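Local atomic coordinates of superoxide dismutase [Mn], mitochondrial (Saccharomyces cerevisiae S288C, PDB entry 4F6E), a protein that converts superoxide radicals into hydrogen peroxide and molecular oxygen, using one manganese ion per subunit, and so probably protects the cell from these toxic species. Residues S131-I136 and V149-Q154. The protein carries 2 engineered substitutions. Residues are numbered along the deposited sequence; the frame is centred on the assembly and turned at random.
Sequences SGWAFI and VQTYNQ
Trp133 and Thr151 pair through both backbone N-H groups, as do Phe135 and Val149, which identifies an antiparallel beta hairpin, strands 132-136 and 149-152, in the C-terminal domain of the Fe/Mn superoxide dismutase fold. Beyond the last bridge, Asn153 N adds a nearly straight bond (174°) to Ser131 O, and a water links Ser131 N to Asn153 OD1.

Followed outward, the side chain of Trp133 begins with CB, 3.5 Å from Thr151 OG1, a hydroxyl that is hydrogen-bonded to the backbone O of Asp155. With CG anti to the carbonyl carbon (chi1 -68°), the ring reaches toward residues 153-154, just past the strand: CD1 meets Asn153 O at 3.3 Å, in the ring plane and at its edge. NE1 then donates to Gln154 OE1 at 2.9 Å, but the bond is bent (135°) and the donor stands above the amide's carbonyl plane. The adjoining CE2 and CZ2 pass close to the same oxygen, which also accepts from Asn80 ND2. The indole side chain comes within about 4 Å of the manganese and of its ligand Asp168, and its ring meets the ligand His81 edge-to-face. A leucine in its place would probably leave Gln154 OE1 without its indole donor and open a gap beside the metal ligands.

On the same sheet face, Phe135 crosses Thr151 at about a right angle: OG1 lies at the ring edge, 3.4 Å from CE2, and the methyl CG2 is 3.7 Å from the same CE2, while Phe135 CB rests 3.9 Å from Val149 CG2.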
loop_
_atom_site.group_PDB
_atom_site.type_symbol
_atom_site.label_atom_id
_atom_site.label_comp_id
_atom_site.label_asym_id
_atom_site.label_seq_id
_atom_site.Cartn_x
_atom_site.Cartn_y
_atom_site.Cartn_z
ATOM N N SER A 131 -12.870 0.245 -1.647
ATOM C CA SER A 131 -13.570 1.108 -0.693
ATOM C C SER A 131 -12.721 2.340 -0.454
ATOM O O SER A 131 -11.507 2.245 -0.443
ATOM C CB SER A 131 -13.718 0.408 0.657
ATOM O OG SER A 131 -14.450 -0.808 0.563
ATOM N N GLY A 132 -13.357 3.493 -0.247
ATOM C CA GLY A 132 -12.607 4.683 0.114
ATOM C C GLY A 132 -13.466 5.928 0.123
ATOM O O GLY A 132 -14.699 5.839 0.242
ATOM N N TRP A 133 -12.804 7.079 -0.023
ATOM C CA TRP A 133 -13.396 8.401 0.168
ATOM C C TRP A 133 -12.810 9.352 -0.845
ATOM O O TRP A 133 -11.698 9.146 -1.332
ATOM C CB TRP A 133 -13.004 8.964 1.556
ATOM C CG TRP A 133 -13.624 8.219 2.698
ATOM C CD1 TRP A 133 -13.219 7.015 3.213
ATOM C CD2 TRP A 133 -14.808 8.587 3.424
ATOM N NE1 TRP A 133 -14.067 6.628 4.221
ATOM C CE2 TRP A 133 -15.044 7.575 4.379
ATOM C CE3 TRP A 133 -15.662 9.698 3.389
ATOM C CZ2 TRP A 133 -16.119 7.625 5.277
ATOM C CZ3 TRP A 133 -16.733 9.743 4.281
ATOM C CH2 TRP A 133 -16.947 8.716 5.212
ATOM N N ALA A 134 -13.541 10.415 -1.147
ATOM C CA ALA A 134 -12.901 11.592 -1.733
ATOM C C ALA A 134 -13.074 12.752 -0.779
ATOM O O ALA A 134 -14.103 12.856 -0.104
ATOM C CB ALA A 134 -13.500 11.932 -3.088
ATOM N N PHE A 135 -12.071 13.624 -0.726
ATOM C CA PHE A 135 -12.142 14.804 0.122
ATOM C C PHE A 135 -11.825 16.032 -0.714
ATOM O O PHE A 135 -10.802 16.062 -1.415
ATOM C CB PHE A 135 -11.112 14.734 1.266
ATOM C CG PHE A 135 -11.332 13.605 2.241
ATOM C CD1 PHE A 135 -12.068 13.794 3.401
ATOM C CD2 PHE A 135 -10.756 12.361 2.012
ATOM C CE1 PHE A 135 -12.252 12.744 4.310
ATOM C CE2 PHE A 135 -10.918 11.310 2.915
ATOM C CZ PHE A 135 -11.668 11.504 4.064
ATOM N N ILE A 136 -12.680 17.055 -0.641
ATOM C CA ILE A 136 -12.270 18.390 -1.073
ATOM C C ILE A 136 -11.502 18.957 0.130
ATOM O O ILE A 136 -12.024 18.947 1.246
ATOM C CB ILE A 136 -13.477 19.281 -1.422
ATOM C CG1 ILE A 136 -14.328 18.610 -2.512
ATOM C CG2 ILE A 136 -13.026 20.709 -1.840
ATOM C CD1 ILE A 136 -15.605 19.374 -2.853
ATOM N N VAL A 149 -8.744 15.015 -3.139
ATOM C CA VAL A 149 -7.882 13.869 -2.931
ATOM C C VAL A 149 -8.699 12.608 -2.690
ATOM O O VAL A 149 -9.833 12.667 -2.214
ATOM C CB VAL A 149 -6.929 14.089 -1.763
ATOM C CG1 VAL A 149 -6.051 15.322 -2.014
ATOM C CG2 VAL A 149 -7.695 14.241 -0.489
ATOM N N GLN A 150 -8.120 11.467 -3.042
ATOM C CA GLN A 150 -8.757 10.185 -2.782
ATOM C C GLN A 150 -8.064 9.487 -1.631
ATOM O O GLN A 150 -6.842 9.552 -1.509
ATOM C CB GLN A 150 -8.626 9.266 -4.004
ATOM C CG GLN A 150 -9.404 9.711 -5.218
ATOM C CD GLN A 150 -8.808 9.181 -6.502
ATOM O OE1 GLN A 150 -7.598 9.244 -6.704
ATOM N NE2 GLN A 150 -9.654 8.660 -7.381
ATOM N N THR A 151 -8.835 8.807 -0.793
ATOM C CA THR A 151 -8.229 7.862 0.154
ATOM C C THR A 151 -8.878 6.495 0.024
ATOM O O THR A 151 -10.002 6.364 -0.477
ATOM C CB THR A 151 -8.296 8.322 1.629
ATOM O OG1 THR A 151 -9.643 8.259 2.113
ATOM C CG2 THR A 151 -7.745 9.731 1.807
ATOM N N TYR A 152 -8.150 5.472 0.461
ATOM C CA TYR A 152 -8.686 4.117 0.477
ATOM C C TYR A 152 -9.075 3.657 1.870
ATOM O O TYR A 152 -8.504 4.097 2.874
ATOM C CB TYR A 152 -7.710 3.136 -0.179
ATOM C CG TYR A 152 -7.831 3.180 -1.676
ATOM C CD1 TYR A 152 -8.500 2.180 -2.372
ATOM C CD2 TYR A 152 -7.313 4.246 -2.396
ATOM C CE1 TYR A 152 -8.624 2.234 -3.754
ATOM C CE2 TYR A 152 -7.444 4.312 -3.779
ATOM C CZ TYR A 152 -8.101 3.304 -4.447
ATOM O OH TYR A 152 -8.223 3.374 -5.817
ATOM N N ASN A 153 -10.082 2.788 1.926
ATOM C CA ASN A 153 -10.534 2.186 3.177
ATOM C C ASN A 153 -10.951 3.246 4.175
ATOM O O ASN A 153 -11.811 4.050 3.846
ATOM C CB ASN A 153 -9.466 1.226 3.690
ATOM C CG ASN A 153 -9.128 0.195 2.638
ATOM O OD1 ASN A 153 -10.031 -0.345 2.007
ATOM N ND2 ASN A 153 -7.844 -0.009 2.375
ATOM N N GLN A 154 -10.354 3.276 5.362
ATOM C CA GLN A 154 -10.632 4.379 6.276
ATOM C C GLN A 154 -9.422 5.286 6.479
ATOM O O GLN A 154 -9.317 5.984 7.493
ATOM C CB GLN A 154 -11.214 3.893 7.617
ATOM C CG GLN A 154 -12.575 3.205 7.500
ATOM C CD GLN A 154 -13.665 4.096 6.912
ATOM O OE1 GLN A 154 -13.513 5.319 6.804
ATOM N NE2 GLN A 154 -14.782 3.478 6.535
HETATM O O HOH W 1 -10.934 -1.380 -0.264
#